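Local coordinates for protein phosphoribulokinase (Rhodobacter sphaeroides, PDB 1A7J) that catalyses the ATP-dependent phosphorylation of D-ribulose 5-phosphate to D-ribulose 1,5-bisphosphate in the Calvin cycle, at residues A[25-28]-A[29-32]; A[66-69]-A[70-73]; A[161-164]-A[165-169]. All coordinates share one frame; numbering follows the deposited sequence.

Contact 1: A[25-28]-A[29-32]; sequences FDQI and FRRE
F25 and F29 meet one helical turn apart. CZ of F29 rests 3.8 Å from CD1 of F25, and the F29 rim also brushes F25 CB; the ring centroids are 5.9 Å apart and the planes are inclined at 38°. Both rings have CG beside the backbone N, and in F29 (chi1 -55°) this lays the ring back along the helix, with one face over F25 O. F25 O is gripped twice, by I28 N and, in an almost straight bond of 2.8 Å, by F29 N. R30 N to D26 O repeats the i to i+4 pattern, R31 N reaches Q27 O from above the carbonyl plane, and the last link, E32 N to I28 O, is weak. On the polar side the R31 side chain bends back so that one face of its guanidinium lies over Q27 O, with no N-H aimed at it. Near the end of the segment, I28 CG2 touches E32 CG at 3.9 Å. One shell out, I8 and V10 of strand 7-11, F129, and M272 and I280 of helix 268-284 enclose F25, while D26 has its salt bridge with K22. Replacing F29 with an alanine would probably open a gap beside the F25 ring and over F25 O, with F129 remaining on F25. The chemistry is that of an amphipathic helix: F25 is buried against strand 7-11 and helix 268-284, Q27 and E32 also touch that helix, and the arginines are exposed.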
loop_
_atom_site.group_PDB
_atom_site.type_symbol
_atom_site.label_atom_id
_atom_site.label_comp_id
_atom_site.label_asym_id
_atom_site.label_seq_id
_atom_site.Cartn_x
_atom_site.Cartn_y
_atom_site.Cartn_z
ATOM N N PHE A 25 -9.921 -1.180 -7.721
ATOM C CA PHE A 25 -10.619 0.045 -7.350
ATOM C C PHE A 25 -11.130 0.795 -8.578
ATOM O O PHE A 25 -12.305 1.139 -8.657
ATOM C CB PHE A 25 -9.716 0.916 -6.491
ATOM C CG PHE A 25 -9.687 0.502 -5.053
ATOM C CD1 PHE A 25 -10.710 0.863 -4.200
ATOM C CD2 PHE A 25 -8.636 -0.266 -4.550
ATOM C CE1 PHE A 25 -10.681 0.476 -2.865
ATOM C CE2 PHE A 25 -8.603 -0.655 -3.214
ATOM C CZ PHE A 25 -9.625 -0.282 -2.374
ATOM N N ASP A 26 -10.294 0.863 -9.607
ATOM C CA ASP A 26 -10.702 1.433 -10.888
ATOM C C ASP A 26 -12.029 0.810 -11.322
ATOM O O ASP A 26 -13.027 1.511 -11.445
ATOM C CB ASP A 26 -9.630 1.175 -11.964
ATOM C CG ASP A 26 -8.396 2.071 -11.812
ATOM O OD1 ASP A 26 -8.495 3.109 -11.123
ATOM O OD2 ASP A 26 -7.335 1.760 -12.413
ATOM N N GLN A 27 -12.057 -0.524 -11.352
ATOM C CA GLN A 27 -13.241 -1.323 -11.705
ATOM C C GLN A 27 -14.474 -0.926 -10.892
ATOM O O GLN A 27 -15.601 -1.066 -11.352
ATOM C CB GLN A 27 -12.963 -2.821 -11.482
ATOM C CG GLN A 27 -12.355 -3.562 -12.672
ATOM C CD GLN A 27 -11.893 -4.986 -12.326
ATOM O OE1 GLN A 27 -12.665 -5.945 -12.395
ATOM N NE2 GLN A 27 -10.616 -5.127 -12.009
ATOM N N ILE A 28 -14.261 -0.465 -9.668
ATOM C CA ILE A 28 -15.370 -0.112 -8.803
ATOM C C ILE A 28 -15.782 1.350 -8.977
ATOM O O ILE A 28 -16.966 1.644 -9.088
ATOM C CB ILE A 28 -15.022 -0.413 -7.333
ATOM C CG1 ILE A 28 -14.784 -1.903 -7.156
ATOM C CG2 ILE A 28 -16.149 -0.023 -6.420
ATOM C CD1 ILE A 28 -13.876 -2.166 -6.022
ATOM N N PHE A 29 -14.817 2.263 -9.040
ATOM C CA PHE A 29 -15.120 3.665 -9.293
ATOM C C PHE A 29 -15.765 3.841 -10.667
ATOM O O PHE A 29 -16.469 4.810 -10.909
ATOM C CB PHE A 29 -13.854 4.510 -9.245
ATOM C CG PHE A 29 -13.076 4.368 -7.985
ATOM C CD1 PHE A 29 -13.708 4.082 -6.793
ATOM C CD2 PHE A 29 -11.702 4.569 -7.992
ATOM C CE1 PHE A 29 -12.976 4.004 -5.618
ATOM C CE2 PHE A 29 -10.969 4.489 -6.846
ATOM C CZ PHE A 29 -11.605 4.207 -5.646
ATOM N N ARG A 30 -15.444 2.950 -11.594
ATOM C CA ARG A 30 -16.043 2.979 -12.924
ATOM C C ARG A 30 -17.441 2.370 -12.855
ATOM O O ARG A 30 -18.407 2.918 -13.393
ATOM C CB ARG A 30 -15.182 2.186 -13.895
ATOM C CG ARG A 30 -15.773 2.057 -15.281
ATOM C CD ARG A 30 -15.354 0.743 -15.911
ATOM N NE ARG A 30 -16.507 -0.115 -16.167
ATOM C CZ ARG A 30 -16.753 -1.253 -15.527
ATOM N NH1 ARG A 30 -15.860 -1.739 -14.674
ATOM N NH2 ARG A 30 -17.883 -1.917 -15.762
ATOM N N ARG A 31 -17.539 1.268 -12.118
ATOM C CA ARG A 31 -18.790 0.570 -11.872
ATOM C C ARG A 31 -19.779 1.466 -11.145
ATOM O O ARG A 31 -20.977 1.280 -11.278
ATOM C CB ARG A 31 -18.511 -0.667 -11.024
ATOM C CG ARG A 31 -19.503 -1.793 -11.178
ATOM C CD ARG A 31 -18.776 -3.126 -11.205
ATOM N NE ARG A 31 -17.999 -3.287 -12.434
ATOM C CZ ARG A 31 -17.330 -4.388 -12.760
ATOM N NH1 ARG A 31 -17.162 -5.353 -11.863
ATOM N NH2 ARG A 31 -16.752 -4.490 -13.953
ATOM N N GLU A 32 -19.286 2.400 -10.334
ATOM C CA GLU A 32 -20.168 3.189 -9.483
ATOM C C GLU A 32 -20.203 4.685 -9.811
ATOM O O GLU A 32 -20.904 5.443 -9.148
ATOM C CB GLU A 32 -19.810 2.988 -8.002
ATOM C CG GLU A 32 -19.468 1.543 -7.586
ATOM C CD GLU A 32 -20.652 0.563 -7.621
ATOM O OE1 GLU A 32 -21.688 0.827 -6.973
ATOM O OE2 GLU A 32 -20.510 -0.529 -8.222
#

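Contact 2: A[66-69]-A[70-73]. With SO4 (sulfate ion), chain B.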
loop_
_atom_site.group_PDB
_atom_site.type_symbol
_atom_site.label_atom_id
_atom_site.label_comp_id
_atom_site.label_asym_id
_atom_site.label_seq_id
_atom_site.Cartn_x
_atom_site.Cartn_y
_atom_site.Cartn_z
ATOM N N THR A 66 20.542 1.108 8.803
ATOM C CA THR A 66 19.120 1.148 9.138
ATOM C C THR A 66 18.271 2.061 8.260
ATOM O O THR A 66 17.070 2.193 8.489
ATOM C CB THR A 66 18.877 1.578 10.593
ATOM O OG1 THR A 66 19.047 2.997 10.710
ATOM C CG2 THR A 66 19.829 0.844 11.544
ATOM N N PHE A 67 18.899 2.776 7.337
ATOM C CA PHE A 67 18.137 3.631 6.435
ATOM C C PHE A 67 17.620 2.866 5.201
ATOM O O PHE A 67 18.366 2.092 4.575
ATOM C CB PHE A 67 18.987 4.813 5.993
ATOM C CG PHE A 67 18.207 5.881 5.301
ATOM C CD1 PHE A 67 17.200 6.560 5.974
ATOM C CD2 PHE A 67 18.437 6.161 3.962
ATOM C CE1 PHE A 67 16.434 7.485 5.332
ATOM C CE2 PHE A 67 17.675 7.086 3.301
ATOM C CZ PHE A 67 16.671 7.748 3.980
ATOM N N SER A 68 16.338 3.062 4.877
ATOM C CA SER A 68 15.741 2.495 3.669
ATOM C C SER A 68 14.481 3.238 3.318
ATOM O O SER A 68 13.993 4.031 4.119
ATOM C CB SER A 68 15.392 1.024 3.873
ATOM O OG SER A 68 14.448 0.857 4.919
ATOM N N HIS A 69 13.874 2.826 2.208
ATOM C CA HIS A 69 12.618 3.394 1.704
ATOM C C HIS A 69 11.419 3.241 2.629
ATOM O O HIS A 69 10.340 3.721 2.319
ATOM C CB HIS A 69 12.271 2.753 0.365
ATOM C CG HIS A 69 12.802 3.503 -0.811
ATOM N ND1 HIS A 69 13.517 2.898 -1.821
ATOM C CD2 HIS A 69 12.760 4.824 -1.115
ATOM C CE1 HIS A 69 13.902 3.814 -2.693
ATOM N NE2 HIS A 69 13.455 4.991 -2.288
ATOM N N PHE A 70 11.589 2.445 3.675
ATOM C CA PHE A 70 10.578 2.222 4.684
ATOM C C PHE A 70 10.637 3.296 5.771
ATOM O O PHE A 70 9.607 3.630 6.367
ATOM C CB PHE A 70 10.784 0.839 5.322
ATOM C CG PHE A 70 10.359 -0.325 4.447
ATOM C CD1 PHE A 70 9.367 -0.171 3.481
ATOM C CD2 PHE A 70 10.890 -1.593 4.666
ATOM C CE1 PHE A 70 8.905 -1.261 2.745
ATOM C CE2 PHE A 70 10.437 -2.692 3.938
ATOM C CZ PHE A 70 9.441 -2.524 2.976
ATOM N N SER A 71 11.836 3.785 6.092
ATOM C CA SER A 71 11.973 4.774 7.152
ATOM C C SER A 71 11.150 6.015 6.798
ATOM O O SER A 71 10.999 6.336 5.618
ATOM C CB SER A 71 13.437 5.179 7.332
ATOM O OG SER A 71 14.319 4.172 6.908
ATOM N N TYR A 72 10.655 6.720 7.822
ATOM C CA TYR A 72 9.951 8.002 7.646
ATOM C C TYR A 72 10.845 9.102 7.059
ATOM O O TYR A 72 10.355 10.029 6.410
ATOM C CB TYR A 72 9.425 8.502 8.985
ATOM C CG TYR A 72 8.559 7.537 9.762
ATOM C CD1 TYR A 72 7.505 6.882 9.159
ATOM C CD2 TYR A 72 8.716 7.386 11.130
ATOM C CE1 TYR A 72 6.624 6.106 9.900
ATOM C CE2 TYR A 72 7.847 6.618 11.872
ATOM C CZ TYR A 72 6.799 5.974 11.256
ATOM O OH TYR A 72 5.925 5.193 11.988
ATOM N N GLU A 73 12.140 9.052 7.373
ATOM C CA GLU A 73 13.062 10.104 6.959
ATOM C C GLU A 73 13.226 10.081 5.461
ATOM O O GLU A 73 13.667 11.057 4.870
ATOM C CB GLU A 73 14.447 9.936 7.589
ATOM C CG GLU A 73 14.454 9.624 9.058
ATOM C CD GLU A 73 14.532 8.136 9.314
ATOM O OE1 GLU A 73 15.543 7.504 8.919
ATOM O OE2 GLU A 73 13.559 7.592 9.875
HETATM S S SO4 B . 15.168 -0.171 -0.704
HETATM O O1 SO4 B . 15.723 0.819 0.175
HETATM O O2 SO4 B . 13.812 -0.457 -0.323
HETATM O O3 SO4 B . 15.196 0.330 -2.044
HETATM O O4 SO4 B . 15.945 -1.356 -0.631
#
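S68 to S71 form a type I beta turn, closed by S71 N donating to S68 O at 2.9 Å from above the carbonyl plane. The S71 side chain adds a second grip: its OG donates to the same S68 O at 2.8 Å, tilted only 17° from that plane, so one buried carbonyl oxygen takes two bonds from a single residue. S68 OG sits between its own backbone N and carbonyl carbon (chi1 61°), which carries it over the turn to F70 N; at 3.5 Å that bond is weak, and the hydroxyl also lies against F70 CB. At the head of the turn, H69 faces the sulfate. Its ND1 donates to sulfate O3 at 3.1 Å, and its backbone N makes a weak, fairly straight bond to sulfate O1, so ring and main chain hold the anion together. The ring of H45 stacks on that of H69. This turn belongs to the loop joining helices 49-62 and 77-90 in a P-loop kinase fold related to that of adenylate kinase, and it borders the active site: F70 packs on R187, one of the catalytic-site residues, and on A190 of helix 180-195. The sulfate, probably from the crystallisation liquor, may mark a place suited to a phosphate group. Farther along, the F67 and E73 side chains run antiparallel alongside each other. E73 OE1 comes to the edge of the F67 ring, 3.5 Å from CD1, with ring and carboxylate planes 51° apart, consistent with a carboxylate oxygen drawn to the weakly positive C-H rim. R59 makes a cation-pi contact with the same ring, and M52 and L56 of helix 49-62 pack on it.

Contact 3: A[161-164]-A[165-169]; sequences EWIQ and KIHRD. With SO4 (sulfate ion), chain B.
The E161 and K165 side chains run alongside one another on the helix, with E161 OE2 4.1 Å from K165 CB, but their charges part company. E161 turns its carboxylate to R187, to which OE1 makes a salt bridge. K165, with CG anti to the backbone N (chi1 164°) and a bend at chi2, carries its amine out from the flank of the helix, toward the sulfate. NZ donates to D169 OD1 at 3.1 Å in a salt bridge, meeting the oxygen from above the carboxylate plane, and weakly to sulfate O4 at 3.4 Å. D169 is poorly ordered, making its part of this pairing less certain. Among the backbone acceptors, W162 O takes I166 N at 2.7 Å, nearly straight on, and has a weak second donor in K165 N, which is also weakly bonded to E161 O. I163 O accepts H167 N at 3.1 Å, whereas Q164 O takes a long, weak bond from R168 N and lies over one face of the R168 guanidinium. H167 NE2 finds its acceptor in the carbonyl of R221. On the apolar flank, I166 CD1 meets W162 CB at 4.0 Å, beside F218, which packs on both residues, and P217, which touches the tryptophan. The helix ends at R168, and D169 N makes weak bonds to K165 O and I166 O. K165 and D169 belong to the catalytic site with D42 and R187, so helix 158-168, which follows strand 150-156, delivers part of the active site of this P-loop kinase from its last turn (K165) and the residue just beyond it (D169).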
loop_
_atom_site.group_PDB
_atom_site.type_symbol
_atom_site.label_atom_id
_atom_site.label_comp_id
_atom_site.label_asym_id
_atom_site.label_seq_id
_atom_site.Cartn_x
_atom_site.Cartn_y
_atom_site.Cartn_z
ATOM N N GLU A 161 7.455 -11.137 1.307
ATOM C CA GLU A 161 7.912 -9.793 0.960
ATOM C C GLU A 161 9.352 -9.884 0.497
ATOM O O GLU A 161 9.660 -9.434 -0.597
ATOM C CB GLU A 161 7.795 -8.848 2.158
ATOM C CG GLU A 161 7.730 -7.350 1.793
ATOM C CD GLU A 161 9.100 -6.665 1.835
ATOM O OE1 GLU A 161 9.862 -6.896 2.808
ATOM O OE2 GLU A 161 9.427 -5.917 0.886
ATOM N N TRP A 162 10.178 -10.638 1.226
ATOM C CA TRP A 162 11.572 -10.845 0.842
ATOM C C TRP A 162 11.714 -11.469 -0.543
ATOM O O TRP A 162 12.557 -11.051 -1.305
ATOM C CB TRP A 162 12.282 -11.746 1.831
ATOM C CG TRP A 162 12.299 -11.260 3.212
ATOM C CD1 TRP A 162 11.879 -10.042 3.667
ATOM C CD2 TRP A 162 12.913 -11.910 4.309
ATOM N NE1 TRP A 162 12.234 -9.884 4.988
ATOM C CE2 TRP A 162 12.874 -11.012 5.405
ATOM C CE3 TRP A 162 13.534 -13.149 4.460
ATOM C CZ2 TRP A 162 13.438 -11.317 6.631
ATOM C CZ3 TRP A 162 14.103 -13.451 5.677
ATOM C CH2 TRP A 162 14.053 -12.534 6.757
ATOM N N ILE A 163 11.006 -12.556 -0.810
ATOM C CA ILE A 163 11.031 -13.165 -2.127
ATOM C C ILE A 163 10.618 -12.131 -3.139
ATOM O O ILE A 163 11.196 -12.051 -4.206
ATOM C CB ILE A 163 10.026 -14.326 -2.229
ATOM C CG1 ILE A 163 10.482 -15.476 -1.333
ATOM C CG2 ILE A 163 9.880 -14.810 -3.687
ATOM C CD1 ILE A 163 9.343 -16.241 -0.629
ATOM N N GLN A 164 9.561 -11.394 -2.836
ATOM C CA GLN A 164 9.083 -10.372 -3.755
ATOM C C GLN A 164 10.172 -9.335 -3.986
ATOM O O GLN A 164 10.350 -8.854 -5.096
ATOM C CB GLN A 164 7.803 -9.696 -3.230
ATOM C CG GLN A 164 6.525 -10.299 -3.815
ATOM C CD GLN A 164 5.225 -9.744 -3.232
ATOM O OE1 GLN A 164 5.221 -8.767 -2.483
ATOM N NE2 GLN A 164 4.102 -10.339 -3.634
ATOM N N LYS A 165 10.993 -9.100 -2.973
ATOM C CA LYS A 165 11.985 -8.045 -3.041
ATOM C C LYS A 165 13.265 -8.541 -3.703
ATOM O O LYS A 165 13.833 -7.857 -4.544
ATOM C CB LYS A 165 12.284 -7.528 -1.641
ATOM C CG LYS A 165 13.534 -6.728 -1.559
ATOM C CD LYS A 165 13.362 -5.408 -2.260
ATOM C CE LYS A 165 14.640 -4.580 -2.182
ATOM N NZ LYS A 165 14.609 -3.357 -3.055
ATOM N N ILE A 166 13.687 -9.751 -3.344
ATOM C CA ILE A 166 14.917 -10.358 -3.846
ATOM C C ILE A 166 14.772 -10.510 -5.342
ATOM O O ILE A 166 15.726 -10.291 -6.089
ATOM C CB ILE A 166 15.160 -11.743 -3.215
ATOM C CG1 ILE A 166 15.719 -11.605 -1.808
ATOM C CG2 ILE A 166 16.159 -12.505 -3.987
ATOM C CD1 ILE A 166 15.132 -12.575 -0.886
ATOM N N HIS A 167 13.538 -10.687 -5.792
ATOM C CA HIS A 167 13.292 -10.740 -7.215
ATOM C C HIS A 167 13.372 -9.401 -7.937
ATOM O O HIS A 167 13.929 -9.347 -9.029
ATOM C CB HIS A 167 11.981 -11.445 -7.504
ATOM C CG HIS A 167 12.139 -12.920 -7.669
ATOM N ND1 HIS A 167 12.737 -13.702 -6.703
ATOM C CD2 HIS A 167 11.951 -13.727 -8.743
ATOM C CE1 HIS A 167 12.922 -14.924 -7.180
ATOM N NE2 HIS A 167 12.451 -14.965 -8.415
ATOM N N ARG A 168 12.961 -8.309 -7.293
ATOM C CA ARG A 168 13.113 -6.982 -7.897
ATOM C C ARG A 168 14.590 -6.596 -7.961
ATOM O O ARG A 168 14.963 -5.687 -8.702
ATOM C CB ARG A 168 12.380 -5.901 -7.093
ATOM C CG ARG A 168 10.859 -5.939 -7.115
ATOM C CD ARG A 168 10.279 -4.921 -6.100
ATOM N NE ARG A 168 8.999 -5.347 -5.509
ATOM C CZ ARG A 168 8.563 -5.015 -4.288
ATOM N NH1 ARG A 168 9.384 -4.476 -3.391
ATOM N NH2 ARG A 168 7.323 -5.332 -3.925
ATOM N N ASP A 169 15.398 -7.187 -7.081
ATOM C CA ASP A 169 16.801 -6.797 -6.930
ATOM C C ASP A 169 17.749 -7.762 -7.622
ATOM O O ASP A 169 18.972 -7.630 -7.516
ATOM C CB ASP A 169 17.187 -6.688 -5.446
ATOM C CG ASP A 169 16.991 -5.284 -4.875
ATOM O OD1 ASP A 169 16.252 -4.477 -5.485
ATOM O OD2 ASP A 169 17.568 -4.996 -3.801
HETATM S S SO4 B . 15.168 -0.171 -0.704
HETATM O O1 SO4 B . 15.723 0.819 0.175
HETATM O O2 SO4 B . 13.812 -0.457 -0.323
HETATM O O3 SO4 B . 15.196 0.330 -2.044
HETATM O O4 SO4 B . 15.945 -1.356 -0.631
#

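From the N terminus, contact 1 comes first, along helix 21-32, which follows the predicted ATP-binding loop and packs against strand 7-11 and helix 268-284. Contact 2 follows in the loop between helices 49-62 and 77-90, and contact 3 on helix 158-168, after strand 150-156. Each is local, closing a turn of chain, and they run in series with none nested or crossed. Contacts 1 and 2 lie on opposite sides of the chain's centre, their centres about 33 Å apart. Contacts 2 and 3 do meet: F70 packs on E161, and H69 and, weakly, K165 bind the same sulfate, so loop and helix border one anion site beside R187 of helix 180-195.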